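Local atomic coordinates of hypothetical protein VC1899 (Vibrio cholerae, PDB entry 1XMX), a protein that is of unknown function but carries a Card1-like endonuclease domain of the PDDEXK clan and may bind nucleic acid. Residues D13-V18 and A145-I150; N92-L97 and F116-N121; V138-T143 and V300-H305; G152-F157 and Q280-L285; R338-S343 and G359-G364. One frame throughout, in Å; residues are numbered along the deposited sequence.

Contact 1 of 5, residues D13-V18 and A145-I150; sequences DPVRLV and ADYLTI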
# COMPACT_ATOMS: atom_id res chain seq x y z
N ASP A 13 -8.48 -12.43 -4.28
CA ASP A 13 -7.17 -11.76 -4.26
C ASP A 13 -6.29 -12.16 -5.46
O ASP A 13 -5.45 -13.03 -5.31
CB ASP A 13 -6.49 -12.07 -2.92
CG ASP A 13 -5.19 -11.42 -2.77
OD1 ASP A 13 -4.59 -10.90 -3.75
OD2 ASP A 13 -4.71 -11.42 -1.66
N PRO A 14 -6.52 -11.58 -6.65
CA PRO A 14 -5.88 -12.05 -7.87
C PRO A 14 -4.64 -11.30 -8.31
O PRO A 14 -4.28 -11.36 -9.47
CB PRO A 14 -6.96 -11.81 -8.91
CG PRO A 14 -7.68 -10.57 -8.40
CD PRO A 14 -7.45 -10.48 -6.94
N VAL A 15 -3.95 -10.64 -7.40
CA VAL A 15 -2.76 -9.90 -7.76
C VAL A 15 -1.66 -10.72 -8.43
O VAL A 15 -0.94 -10.23 -9.27
CB VAL A 15 -2.14 -9.26 -6.50
CG1 VAL A 15 -0.81 -8.58 -6.84
CG2 VAL A 15 -3.11 -8.23 -5.91
N ARG A 16 -1.51 -11.96 -8.03
CA ARG A 16 -0.44 -12.80 -8.54
C ARG A 16 -0.76 -13.32 -9.97
O ARG A 16 0.07 -13.97 -10.57
CB ARG A 16 -0.16 -13.96 -7.56
CG ARG A 16 0.63 -13.52 -6.32
CD ARG A 16 0.65 -14.67 -5.36
NE ARG A 16 -0.70 -14.97 -4.89
CZ ARG A 16 -1.13 -16.18 -4.59
NH1 ARG A 16 -0.30 -17.22 -4.71
NH2 ARG A 16 -2.38 -16.36 -4.20
N LEU A 17 -1.95 -13.01 -10.49
CA LEU A 17 -2.26 -13.23 -11.94
C LEU A 17 -1.81 -12.06 -12.80
O LEU A 17 -1.64 -12.20 -14.00
CB LEU A 17 -3.75 -13.44 -12.15
CG LEU A 17 -4.38 -14.61 -11.43
CD1 LEU A 17 -5.89 -14.72 -11.77
CD2 LEU A 17 -3.63 -15.93 -11.74
N VAL A 18 -1.58 -10.91 -12.17
CA VAL A 18 -1.17 -9.73 -12.89
C VAL A 18 0.36 -9.57 -12.85
O VAL A 18 0.98 -9.22 -13.86
CB VAL A 18 -1.82 -8.46 -12.20
CG1 VAL A 18 -1.22 -7.18 -12.67
CG2 VAL A 18 -3.29 -8.43 -12.47
N ALA A 145 -1.67 2.51 -7.42
CA ALA A 145 -2.86 2.85 -8.18
C ALA A 145 -3.49 1.61 -8.73
O ALA A 145 -4.72 1.45 -8.67
CB ALA A 145 -2.50 3.77 -9.28
N ASP A 146 -2.63 0.72 -9.24
CA ASP A 146 -3.05 -0.56 -9.83
C ASP A 146 -3.61 -1.45 -8.78
O ASP A 146 -4.61 -2.16 -9.02
CB ASP A 146 -1.85 -1.28 -10.36
CG ASP A 146 -1.44 -0.76 -11.68
OD1 ASP A 146 -2.31 -0.08 -12.32
OD2 ASP A 146 -0.26 -1.02 -12.05
N TYR A 147 -2.95 -1.41 -7.61
CA TYR A 147 -3.39 -2.20 -6.48
C TYR A 147 -4.78 -1.81 -6.05
O TYR A 147 -5.62 -2.67 -5.82
CB TYR A 147 -2.46 -2.00 -5.28
CG TYR A 147 -1.89 -3.32 -4.83
CD1 TYR A 147 -2.65 -4.20 -4.08
CD2 TYR A 147 -0.59 -3.69 -5.17
CE1 TYR A 147 -2.13 -5.42 -3.68
CE2 TYR A 147 -0.05 -4.93 -4.77
CZ TYR A 147 -0.83 -5.76 -4.01
OH TYR A 147 -0.34 -6.96 -3.60
N LEU A 148 -5.04 -0.50 -5.95
CA LEU A 148 -6.37 -0.08 -5.55
C LEU A 148 -7.42 -0.49 -6.56
O LEU A 148 -8.50 -0.95 -6.16
CB LEU A 148 -6.43 1.42 -5.24
CG LEU A 148 -5.47 1.87 -4.12
CD1 LEU A 148 -5.42 3.38 -4.01
CD2 LEU A 148 -5.84 1.28 -2.79
N THR A 149 -7.12 -0.32 -7.85
CA THR A 149 -8.07 -0.69 -8.88
C THR A 149 -8.42 -2.17 -8.73
O THR A 149 -9.60 -2.57 -8.70
CB THR A 149 -7.48 -0.46 -10.26
OG1 THR A 149 -7.20 0.92 -10.38
CG2 THR A 149 -8.45 -0.92 -11.38
N ILE A 150 -7.41 -3.00 -8.63
CA ILE A 150 -7.64 -4.43 -8.50
C ILE A 150 -8.63 -4.73 -7.40
O ILE A 150 -9.49 -5.61 -7.58
CB ILE A 150 -6.35 -5.21 -8.28
CG1 ILE A 150 -5.52 -5.19 -9.58
CG2 ILE A 150 -6.68 -6.67 -7.82
CD1 ILE A 150 -4.13 -5.84 -9.44
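Where the first turn of helix 15-22 meets helix 144-150, Pro-14, Val-15 and Val-18 pack against Tyr-147 and Ile-150, a small apolar seam with no hydrogen bond between the two segments. Val-15 sets both of its methyls against the phenol end of Tyr-147, the valine standing roughly perpendicular to the tyrosine. CG2 of Val-15 lies 3.7 Å from CE1 of Tyr-147 and approaches the ring obliquely, while CG1 of Val-15 stands 3.7 Å from the hydroxyl OH of Tyr-147. That hydroxyl has its polar partner elsewhere, in the backbone O of Asn-302, a bond that fixes the far end of the ring. Helix 15-22 follows strand 4-9, an inner strand of a Rossmann-like sheet, whereas helix 144-150 leads on to strand 154-156 of the second large sheet; the contact therefore sits at the junction of the two halves of the chain. Ile-150 spreads its two arms over neighbouring partners. With chi1 at -70°, CG1 lies beside the backbone N and CG2 opposite it; CG2 reaches 4.0 Å from CD of Pro-14, and the longer arm brings CD1 to 4.1 Å from CG2 of Val-18. Ile-150 runs antiparallel to both Pro-14 and Val-18, flank against flank. Leu-46 of helix 40-52 touches Pro-14 and Val-18, and Phe-151 lies against Val-15.

Contact 2 of 5, residues N92-L97 and F116-N121; sequences NASCGL and FVVEPN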
# COMPACT_ATOMS: atom_id res chain seq x y z
N ASN A 92 -1.05 -20.21 -14.94
CA ASN A 92 -0.74 -19.59 -13.69
C ASN A 92 -1.74 -20.12 -12.63
O ASN A 92 -2.92 -19.75 -12.63
CB ASN A 92 -0.88 -18.08 -13.81
CG ASN A 92 -0.50 -17.34 -12.50
OD1 ASN A 92 -0.56 -17.92 -11.39
ND2 ASN A 92 -0.15 -16.04 -12.63
N ALA A 93 -1.26 -21.01 -11.79
CA ALA A 93 -2.04 -21.66 -10.77
C ALA A 93 -1.94 -20.94 -9.42
O ALA A 93 -2.17 -21.57 -8.39
CB ALA A 93 -1.52 -23.12 -10.60
N SER A 94 -1.59 -19.66 -9.43
CA SER A 94 -1.42 -18.90 -8.18
C SER A 94 -2.76 -18.66 -7.42
O SER A 94 -2.77 -18.48 -6.18
CB SER A 94 -0.76 -17.54 -8.47
OG SER A 94 0.51 -17.71 -9.08
N CYS A 95 -3.86 -18.59 -8.15
CA CYS A 95 -5.10 -18.11 -7.58
C CYS A 95 -6.25 -19.07 -7.87
O CYS A 95 -6.16 -19.91 -8.75
CB CYS A 95 -5.44 -16.73 -8.15
SG CYS A 95 -4.18 -15.48 -7.82
N GLY A 96 -7.33 -18.92 -7.12
CA GLY A 96 -8.58 -19.61 -7.43
C GLY A 96 -8.96 -20.59 -6.34
O GLY A 96 -8.10 -21.23 -5.70
N LEU A 97 -10.26 -20.76 -6.16
CA LEU A 97 -10.75 -21.83 -5.24
C LEU A 97 -10.19 -23.22 -5.62
O LEU A 97 -9.98 -23.53 -6.81
CB LEU A 97 -12.29 -21.84 -5.20
CG LEU A 97 -13.00 -20.64 -4.52
CD1 LEU A 97 -14.53 -20.67 -4.74
CD2 LEU A 97 -12.71 -20.44 -3.02
N PHE A 116 2.79 -22.90 -13.38
CA PHE A 116 3.60 -22.28 -12.35
C PHE A 116 2.70 -21.66 -11.31
O PHE A 116 1.50 -21.44 -11.57
CB PHE A 116 4.52 -21.21 -12.95
CG PHE A 116 3.78 -19.98 -13.46
CD1 PHE A 116 3.38 -18.96 -12.58
CD2 PHE A 116 3.48 -19.84 -14.80
CE1 PHE A 116 2.73 -17.83 -13.02
CE2 PHE A 116 2.82 -18.70 -15.25
CZ PHE A 116 2.47 -17.67 -14.37
N VAL A 117 3.29 -21.38 -10.13
CA VAL A 117 2.67 -20.69 -9.00
C VAL A 117 3.63 -19.65 -8.45
O VAL A 117 4.81 -19.91 -8.31
CB VAL A 117 2.29 -21.65 -7.86
CG1 VAL A 117 1.83 -20.86 -6.64
CG2 VAL A 117 1.13 -22.59 -8.26
N VAL A 118 3.11 -18.45 -8.18
CA VAL A 118 3.81 -17.42 -7.37
C VAL A 118 3.50 -17.65 -5.89
O VAL A 118 2.37 -17.49 -5.43
CB VAL A 118 3.32 -16.04 -7.71
CG1 VAL A 118 4.15 -14.97 -6.92
CG2 VAL A 118 3.38 -15.83 -9.24
N GLU A 119 4.51 -18.08 -5.17
CA GLU A 119 4.34 -18.29 -3.78
C GLU A 119 4.15 -16.88 -3.15
O GLU A 119 4.94 -15.96 -3.39
CB GLU A 119 5.58 -19.04 -3.26
CG GLU A 119 5.35 -19.67 -1.90
CD GLU A 119 5.52 -18.71 -0.73
OE1 GLU A 119 6.64 -18.14 -0.65
OE2 GLU A 119 4.61 -18.64 0.17
N PRO A 120 3.05 -16.69 -2.41
CA PRO A 120 2.71 -15.31 -2.09
C PRO A 120 3.70 -14.70 -1.07
O PRO A 120 3.92 -13.49 -1.07
CB PRO A 120 1.27 -15.43 -1.50
CG PRO A 120 1.22 -16.88 -0.89
CD PRO A 120 2.07 -17.67 -1.89
N ASN A 121 4.30 -15.52 -0.21
CA ASN A 121 5.24 -14.99 0.78
C ASN A 121 6.61 -14.59 0.18
O ASN A 121 7.10 -13.45 0.38
CB ASN A 121 5.28 -15.94 2.00
CG ASN A 121 3.85 -16.18 2.58
OD1 ASN A 121 3.28 -15.33 3.28
ND2 ASN A 121 3.23 -17.29 2.19
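Two hydrogen bonds tie Ala-93 and Ser-94 to the strand of Phe-116. Ala-93 N donates to O of Phe-116 over 2.8 Å, meeting the oxygen nearly along the C=O axis, and Val-118 N gives a nearly straight bond (175°) to OG of Ser-94, also 2.8 Å. The serine passes the link on: its OG donates to OD1 of Asn-92 at 2.6 Å. That same OD1 accepts a bond from Ser-94 N in the carbonyl plane at 2.8 Å, which closes an Asx turn. Two donors thus hold the amide oxygen, and ND2 of Asn-92 is bonded to O of Arg-16, so both ends of the amide are fixed. The turn forms as strand 88-92 leaves the parallel part of the sheet in this Rossmann-like half; helix 98-110 then crosses back to strand 115-118 in a beta-alpha-beta unit. Contacts without hydrogen bonds complete the joint. CA of Asn-92 sits over one face of the Phe-116 ring, 3.9 Å from its centroid; the amide plane is tilted 43° to the ring, and CG of Asn-92 lies 3.3 Å from CE1 of Phe-116. Trp-127 meets that ring edge-to-face. Farther along, CB of Ala-93 packs 3.6 Å from CG2 of Val-117.

Contact 3 of 5, residues V138-T143 and V300-H305; sequences VQDRIT and VNNKLH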
# COMPACT_ATOMS: atom_id res chain seq x y z
N VAL A 138 9.58 -12.79 -8.94
CA VAL A 138 8.79 -11.89 -9.79
C VAL A 138 9.23 -10.44 -9.66
O VAL A 138 9.46 -9.98 -8.55
CB VAL A 138 7.32 -12.01 -9.46
CG1 VAL A 138 6.50 -11.02 -10.34
CG2 VAL A 138 6.87 -13.51 -9.69
N GLN A 139 9.38 -9.71 -10.77
CA GLN A 139 9.87 -8.34 -10.65
C GLN A 139 8.80 -7.53 -9.95
O GLN A 139 7.64 -7.96 -9.92
CB GLN A 139 10.14 -7.74 -12.03
CG GLN A 139 11.29 -8.43 -12.74
CD GLN A 139 11.63 -7.76 -14.03
OE1 GLN A 139 10.84 -7.00 -14.57
NE2 GLN A 139 12.84 -7.99 -14.51
N ASP A 140 9.17 -6.34 -9.49
CA ASP A 140 8.35 -5.47 -8.67
C ASP A 140 7.94 -4.27 -9.49
O ASP A 140 8.65 -3.28 -9.54
CB ASP A 140 9.16 -5.05 -7.44
CG ASP A 140 9.52 -6.26 -6.55
OD1 ASP A 140 8.64 -7.12 -6.50
OD2 ASP A 140 10.64 -6.37 -5.96
N ARG A 141 6.78 -4.34 -10.14
CA ARG A 141 6.35 -3.38 -11.16
C ARG A 141 4.99 -2.74 -10.88
O ARG A 141 4.76 -1.58 -11.21
CB ARG A 141 6.23 -4.09 -12.51
CG ARG A 141 7.55 -4.70 -13.05
CD ARG A 141 8.58 -3.68 -13.24
NE ARG A 141 9.77 -4.30 -13.81
CZ ARG A 141 10.91 -3.66 -14.06
NH1 ARG A 141 11.02 -2.37 -13.75
NH2 ARG A 141 11.93 -4.32 -14.61
N ILE A 142 4.06 -3.51 -10.34
CA ILE A 142 2.72 -3.00 -10.00
C ILE A 142 2.78 -1.78 -9.08
O ILE A 142 3.66 -1.67 -8.19
CB ILE A 142 1.83 -4.15 -9.44
CG1 ILE A 142 0.33 -3.87 -9.65
CG2 ILE A 142 2.16 -4.51 -7.97
CD1 ILE A 142 -0.50 -4.70 -8.76
N THR A 143 1.89 -0.81 -9.32
CA THR A 143 1.85 0.40 -8.52
C THR A 143 0.74 0.35 -7.50
O THR A 143 -0.12 -0.51 -7.56
CB THR A 143 1.56 1.59 -9.40
OG1 THR A 143 0.28 1.39 -10.01
CG2 THR A 143 2.65 1.73 -10.44
N VAL A 300 5.79 -3.06 -1.83
CA VAL A 300 7.09 -3.63 -1.62
C VAL A 300 6.99 -5.11 -1.89
O VAL A 300 6.16 -5.76 -1.31
CB VAL A 300 7.53 -3.49 -0.14
CG1 VAL A 300 8.96 -3.96 0.04
CG2 VAL A 300 7.29 -1.99 0.35
N ASN A 301 7.87 -5.63 -2.76
CA ASN A 301 7.82 -7.01 -3.17
C ASN A 301 6.41 -7.39 -3.59
O ASN A 301 5.90 -8.46 -3.20
CB ASN A 301 8.40 -7.97 -2.13
CG ASN A 301 8.68 -9.36 -2.75
OD1 ASN A 301 9.00 -9.45 -3.91
ND2 ASN A 301 8.57 -10.41 -1.96
N ASN A 302 5.79 -6.50 -4.37
CA ASN A 302 4.45 -6.71 -4.89
C ASN A 302 3.34 -6.84 -3.81
O ASN A 302 2.25 -7.29 -4.15
CB ASN A 302 4.40 -7.90 -5.86
CG ASN A 302 5.16 -7.65 -7.13
OD1 ASN A 302 5.01 -6.59 -7.77
ND2 ASN A 302 6.02 -8.61 -7.51
N LYS A 303 3.65 -6.49 -2.54
CA LYS A 303 2.67 -6.45 -1.44
C LYS A 303 2.38 -4.98 -0.99
O LYS A 303 3.32 -4.19 -0.74
CB LYS A 303 3.22 -7.20 -0.26
CG LYS A 303 3.71 -8.55 -0.56
CD LYS A 303 4.38 -9.21 0.63
CE LYS A 303 5.04 -10.47 0.13
NZ LYS A 303 5.65 -11.18 1.23
N LEU A 304 1.09 -4.63 -0.87
CA LEU A 304 0.70 -3.24 -0.44
C LEU A 304 1.08 -3.06 1.01
O LEU A 304 0.74 -3.91 1.84
CB LEU A 304 -0.80 -3.02 -0.60
CG LEU A 304 -1.30 -1.60 -0.29
CD1 LEU A 304 -0.85 -0.57 -1.39
CD2 LEU A 304 -2.80 -1.59 -0.07
N HIS A 305 1.84 -2.00 1.30
CA HIS A 305 2.22 -1.63 2.68
C HIS A 305 1.65 -0.25 2.99
O HIS A 305 1.99 0.74 2.31
CB HIS A 305 3.72 -1.52 2.83
CG HIS A 305 4.41 -2.84 2.96
ND1 HIS A 305 4.33 -3.82 1.99
CD2 HIS A 305 5.14 -3.36 3.97
CE1 HIS A 305 5.02 -4.88 2.39
NE2 HIS A 305 5.53 -4.62 3.58
O HOH W 1 4.51 -6.31 -10.35
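The amide nitrogen ND2 of Asn-302 is held by two acceptors, O of Gln-139 across the contact and OD2 of Asp-123. The bond to Gln-139 O is 3.0 Å long and nearly straight (171°); the acceptor lies in the amide plane of Asn-302, although the donor stands above the plane of the carbonyl. Asn-302 occupies the tip of a beta hairpin, a type I' turn from Val-300 to Lys-303 that joins strands 288-300 and 303-310 of the Card1-like endonuclease domain. Asn-301 and Asn-302 both have positive phi, a conformation asparagine tolerates better than most residues. The hairpin tip reaches into the linker that runs from strand 136-137 of the Rossmann-like half to helix 144-150. On the other side of the amide, OD1 of Asn-302 accepts from a water at 2.6 Å, and this water accepts a hydrogen bond from N of Ile-142 at 2.8 Å, bridging the segments. CG2 of Ile-142 lies 3.5 Å from the same OD1. Asp-140 turns its carboxylate plane 82° from the amide of Asn-301, whose ND2 bonds to O of Ala-382, and OD1 of Asp-140 rests 3.4 Å from CA of Asn-301. Within the linker, Arg-141 grips Gln-139 side-on: NE at 3.0 Å and NH2 at 2.9 Å both donate to OE1 of Gln-139, approaching from the same face of its amide.

Contact 4 of 5, residues G152-F157 and Q280-L285; sequences GARGEF and QVYRQL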
# COMPACT_ATOMS: atom_id res chain seq x y z
N GLY A 152 -11.01 -2.78 -6.08
CA GLY A 152 -12.33 -2.16 -6.17
C GLY A 152 -12.45 -0.75 -5.65
O GLY A 152 -13.57 -0.27 -5.40
N ALA A 153 -11.30 -0.09 -5.54
CA ALA A 153 -11.17 1.21 -4.93
C ALA A 153 -10.47 2.08 -5.97
O ALA A 153 -10.04 1.59 -7.02
CB ALA A 153 -10.32 1.12 -3.65
N ARG A 154 -10.40 3.36 -5.72
CA ARG A 154 -9.64 4.21 -6.62
C ARG A 154 -8.96 5.28 -5.79
O ARG A 154 -9.58 5.85 -4.88
CB ARG A 154 -10.57 4.85 -7.63
CG ARG A 154 -10.21 6.26 -7.94
CD ARG A 154 -11.26 6.84 -8.82
NE ARG A 154 -12.39 7.35 -8.07
CZ ARG A 154 -12.50 8.63 -7.74
NH1 ARG A 154 -11.53 9.47 -8.10
NH2 ARG A 154 -13.56 9.06 -7.06
N GLY A 155 -7.69 5.56 -6.09
CA GLY A 155 -6.94 6.54 -5.31
C GLY A 155 -6.77 7.81 -6.10
O GLY A 155 -6.71 7.77 -7.32
N GLU A 156 -6.71 8.95 -5.40
CA GLU A 156 -6.28 10.21 -5.99
C GLU A 156 -4.94 10.58 -5.36
O GLU A 156 -4.79 10.51 -4.13
CB GLU A 156 -7.36 11.29 -5.76
CG GLU A 156 -8.66 11.05 -6.54
CD GLU A 156 -9.75 12.10 -6.25
OE1 GLU A 156 -9.53 13.01 -5.41
OE2 GLU A 156 -10.84 12.02 -6.87
N PHE A 157 -3.95 10.93 -6.19
CA PHE A 157 -2.55 11.07 -5.73
C PHE A 157 -2.02 12.52 -5.85
O PHE A 157 -2.25 13.16 -6.86
CB PHE A 157 -1.62 10.09 -6.49
CG PHE A 157 -1.99 8.62 -6.32
CD1 PHE A 157 -2.95 8.01 -7.15
CD2 PHE A 157 -1.38 7.85 -5.35
CE1 PHE A 157 -3.27 6.67 -7.02
CE2 PHE A 157 -1.68 6.48 -5.22
CZ PHE A 157 -2.65 5.91 -6.04
N GLN A 280 -5.74 9.74 -1.29
CA GLN A 280 -7.20 9.69 -1.10
C GLN A 280 -7.79 8.44 -1.80
O GLN A 280 -7.55 8.24 -2.95
CB GLN A 280 -7.87 10.95 -1.65
CG GLN A 280 -7.18 12.24 -1.20
CD GLN A 280 -7.25 12.41 0.31
OE1 GLN A 280 -6.23 12.60 1.01
NE2 GLN A 280 -8.45 12.31 0.84
N VAL A 281 -8.60 7.65 -1.08
CA VAL A 281 -9.08 6.36 -1.58
C VAL A 281 -10.61 6.40 -1.53
O VAL A 281 -11.20 6.72 -0.48
CB VAL A 281 -8.65 5.16 -0.68
CG1 VAL A 281 -9.10 3.79 -1.30
CG2 VAL A 281 -7.18 5.19 -0.38
N TYR A 282 -11.23 6.09 -2.66
CA TYR A 282 -12.67 6.08 -2.83
C TYR A 282 -13.18 4.67 -3.19
O TYR A 282 -12.54 3.98 -4.00
CB TYR A 282 -13.06 7.09 -3.94
CG TYR A 282 -12.64 8.52 -3.64
CD1 TYR A 282 -11.39 9.01 -4.05
CD2 TYR A 282 -13.48 9.38 -2.96
CE1 TYR A 282 -11.01 10.33 -3.78
CE2 TYR A 282 -13.11 10.71 -2.66
CZ TYR A 282 -11.86 11.17 -3.08
OH TYR A 282 -11.50 12.48 -2.79
N ARG A 283 -14.30 4.26 -2.58
CA ARG A 283 -15.00 3.03 -2.97
C ARG A 283 -16.49 3.32 -3.12
O ARG A 283 -17.10 3.88 -2.21
CB ARG A 283 -14.78 1.91 -1.95
CG ARG A 283 -13.34 1.39 -1.93
CD ARG A 283 -13.04 0.43 -0.78
NE ARG A 283 -13.11 1.09 0.51
CZ ARG A 283 -12.85 0.55 1.70
NH1 ARG A 283 -12.49 -0.72 1.84
NH2 ARG A 283 -12.98 1.29 2.80
N GLN A 284 -17.07 3.01 -4.28
CA GLN A 284 -18.48 3.22 -4.51
C GLN A 284 -19.28 2.02 -4.03
O GLN A 284 -18.91 0.87 -4.32
CB GLN A 284 -18.79 3.41 -6.00
CG GLN A 284 -18.68 4.83 -6.52
CD GLN A 284 -19.54 5.84 -5.75
OE1 GLN A 284 -18.99 6.72 -5.09
NE2 GLN A 284 -20.89 5.75 -5.85
N LEU A 285 -20.38 2.28 -3.32
CA LEU A 285 -21.41 1.25 -3.03
C LEU A 285 -22.79 1.77 -3.46
O LEU A 285 -23.44 2.51 -2.73
CB LEU A 285 -21.41 0.82 -1.56
CG LEU A 285 -20.13 0.25 -0.90
CD1 LEU A 285 -18.87 1.12 -1.09
CD2 LEU A 285 -20.35 0.04 0.58
O HOH W 2 -15.44 1.36 -5.80
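Arg-154 and Tyr-282 exchange two backbone hydrogen bonds, each 2.8 Å: Arg-154 N to Tyr-282 O, and Tyr-282 N to Arg-154 O. Two residues along, Glu-156 and Gln-280 form a second such pair, the bond from Glu-156 N to O of Gln-280 being 2.7 Å. Between these hydrogen-bonded pairs Gly-155 faces Val-281 in a non-hydrogen-bonded pair. On the face carrying Arg-154, Glu-156 and Tyr-282, the arginine chain bends at its third torsion (84°), which lays the guanidinium flat on the phenol ring with planes only 8° apart. NH2 of Arg-154 comes over the ring near CG of Tyr-282, 3.6 Å away, and NH1 of Arg-154 forms a salt bridge with OE2 of Glu-156 at 2.9 Å, meeting the oxygen on its anti side. The carboxylate of Glu-156 approaches the same ring obliquely, its CD 3.3 Å from CE1 of Tyr-282. On the other face CB of Ala-153 packs 3.5 Å from CG of Arg-283, and Leu-332 of helix 321-333 covers Ala-153 and Val-281. Gly-152 ends helix 144-150 in a Schellman motif, after which the chain enters the endonuclease-domain sheet as a short antiparallel strand beside strand 279-285.

Contact 5 of 5, residues R338-S343 and G359-G364; sequences RAMLVS and GLALIG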
# COMPACT_ATOMS: atom_id res chain seq x y z
N ARG A 338 0.27 -5.41 4.18
CA ARG A 338 0.83 -5.18 5.52
C ARG A 338 0.59 -3.75 5.96
O ARG A 338 0.55 -2.85 5.15
CB ARG A 338 2.31 -5.49 5.54
CG ARG A 338 2.48 -6.97 5.77
CD ARG A 338 3.77 -7.65 5.31
NE ARG A 338 4.96 -6.83 5.23
CZ ARG A 338 5.90 -6.69 6.18
NH1 ARG A 338 5.82 -7.26 7.39
NH2 ARG A 338 6.91 -5.92 5.89
N ALA A 339 0.43 -3.54 7.26
CA ALA A 339 0.20 -2.20 7.76
C ALA A 339 0.94 -1.91 9.07
O ALA A 339 1.13 -2.75 9.94
CB ALA A 339 -1.34 -1.89 7.89
N MET A 340 1.31 -0.64 9.20
CA MET A 340 2.06 -0.16 10.33
C MET A 340 1.37 1.10 10.92
O MET A 340 0.83 1.93 10.18
CB MET A 340 3.41 0.24 9.79
CG MET A 340 4.18 1.08 10.77
SD MET A 340 5.87 1.42 10.30
CE MET A 340 6.67 -0.19 10.69
N LEU A 341 1.43 1.27 12.23
CA LEU A 341 1.05 2.58 12.82
C LEU A 341 2.30 3.24 13.37
O LEU A 341 3.00 2.66 14.19
CB LEU A 341 -0.02 2.40 13.90
CG LEU A 341 -0.38 3.58 14.79
CD1 LEU A 341 -0.94 4.73 13.96
CD2 LEU A 341 -1.42 3.11 15.86
N VAL A 342 2.60 4.45 12.89
CA VAL A 342 3.69 5.24 13.48
C VAL A 342 3.04 6.27 14.43
O VAL A 342 2.19 7.04 14.00
CB VAL A 342 4.57 5.92 12.40
CG1 VAL A 342 5.63 6.84 13.07
CG2 VAL A 342 5.22 4.81 11.46
N SER A 343 3.43 6.26 15.70
CA SER A 343 2.79 7.07 16.72
C SER A 343 3.85 7.94 17.41
O SER A 343 4.86 7.43 17.87
CB SER A 343 2.10 6.20 17.76
OG SER A 343 1.38 7.02 18.69
N GLY A 359 -1.71 -8.35 13.97
CA GLY A 359 -0.60 -8.40 12.99
C GLY A 359 -0.21 -7.03 12.42
O GLY A 359 0.21 -6.93 11.27
N LEU A 360 -0.35 -5.95 13.22
CA LEU A 360 -0.03 -4.58 12.75
C LEU A 360 1.32 -4.25 13.35
O LEU A 360 1.59 -4.56 14.52
CB LEU A 360 -1.09 -3.52 13.22
CG LEU A 360 -2.47 -3.71 12.57
CD1 LEU A 360 -3.62 -2.88 13.28
CD2 LEU A 360 -2.39 -3.32 11.14
N ALA A 361 2.19 -3.64 12.57
CA ALA A 361 3.50 -3.26 13.11
C ALA A 361 3.33 -1.91 13.83
O ALA A 361 2.43 -1.12 13.51
CB ALA A 361 4.52 -3.15 11.93
N LEU A 362 4.21 -1.61 14.78
CA LEU A 362 4.17 -0.31 15.47
C LEU A 362 5.54 0.36 15.49
O LEU A 362 6.57 -0.30 15.71
CB LEU A 362 3.70 -0.48 16.95
CG LEU A 362 2.26 -0.88 17.21
CD1 LEU A 362 1.99 -0.90 18.68
CD2 LEU A 362 1.28 0.02 16.51
N ILE A 363 5.55 1.67 15.33
CA ILE A 363 6.71 2.46 15.75
C ILE A 363 6.25 3.60 16.70
O ILE A 363 5.54 4.53 16.29
CB ILE A 363 7.51 3.03 14.57
CG1 ILE A 363 8.12 1.90 13.70
CG2 ILE A 363 8.66 3.90 15.06
CD1 ILE A 363 8.85 2.47 12.42
N GLY A 364 6.64 3.51 17.96
CA GLY A 364 6.30 4.57 18.89
C GLY A 364 7.44 5.54 19.14
O GLY A 364 8.52 5.48 18.48
O HOH W 3 0.22 -6.05 8.91
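Met-340 reaches over Ala-361 toward Ile-363, its side chain crossing that of the isoleucine at a slant. CG of Met-340 is anti to the backbone N (chi1 166°), and a bend at the last torsion (-77°) turns the methyl back, with SD of Met-340 3.8 Å from CD1 of Ile-363 and CE of Met-340 3.9 Å from CB of Ala-361. Trp-378 and Leu-375 of helix 371-380 cover this face of the sheet. Leu-341 and Leu-362 occupy the opposite face, running alongside each other in a common direction, where CD2 of Leu-362 touches CB of Leu-341 at 3.8 Å. The two strands are parallel neighbours linked through helix 349-358, a beta-alpha-beta unit in the endonuclease domain. On its far side strand 338-343 pairs with strand 303-310, where Glu-308 and Lys-310, both touched by Leu-341, fit the E-x-K pattern of the PDDEXK clan. Four backbone bonds run in parallel-strand fashion: Ala-361 N to Ala-339 O, Leu-341 N to Ala-361 O, Ile-363 N to Leu-341 O, and Ser-343 N to Ile-363 O, the last being 2.8 Å and almost straight (175°). At the start of the pair CD2 of Leu-360 lies 3.7 Å from CB of Ala-339, and a water bridges the backbone, donating to Gly-359 O at 2.5 Å and accepting from Ala-339 N.

Contact 2 belongs to the Rossmann-like half and contacts 4 and 5 to the endonuclease sheet, while contacts 1 and 3 lie at the junction. Contacts 1, 2 and 5 are buried; 3 and 4 are only partly so, and the exposed face of contact 4 bears charged and aromatic groups. Contact 1 has no hydrogen bond across it and rests on apolar packing, contact 2 uses a relay through Ser-94 and an Asx turn, contact 3 relies on asparagine and water, and contacts 4 and 5 rest on backbone ladders, antiparallel and parallel respectively. Arg-16 joins contacts 1 and 2. Tyr-147 carries contact 1 to the hairpin of contact 3, whose strand 303-310 neighbours strand 338-343 of contact 5.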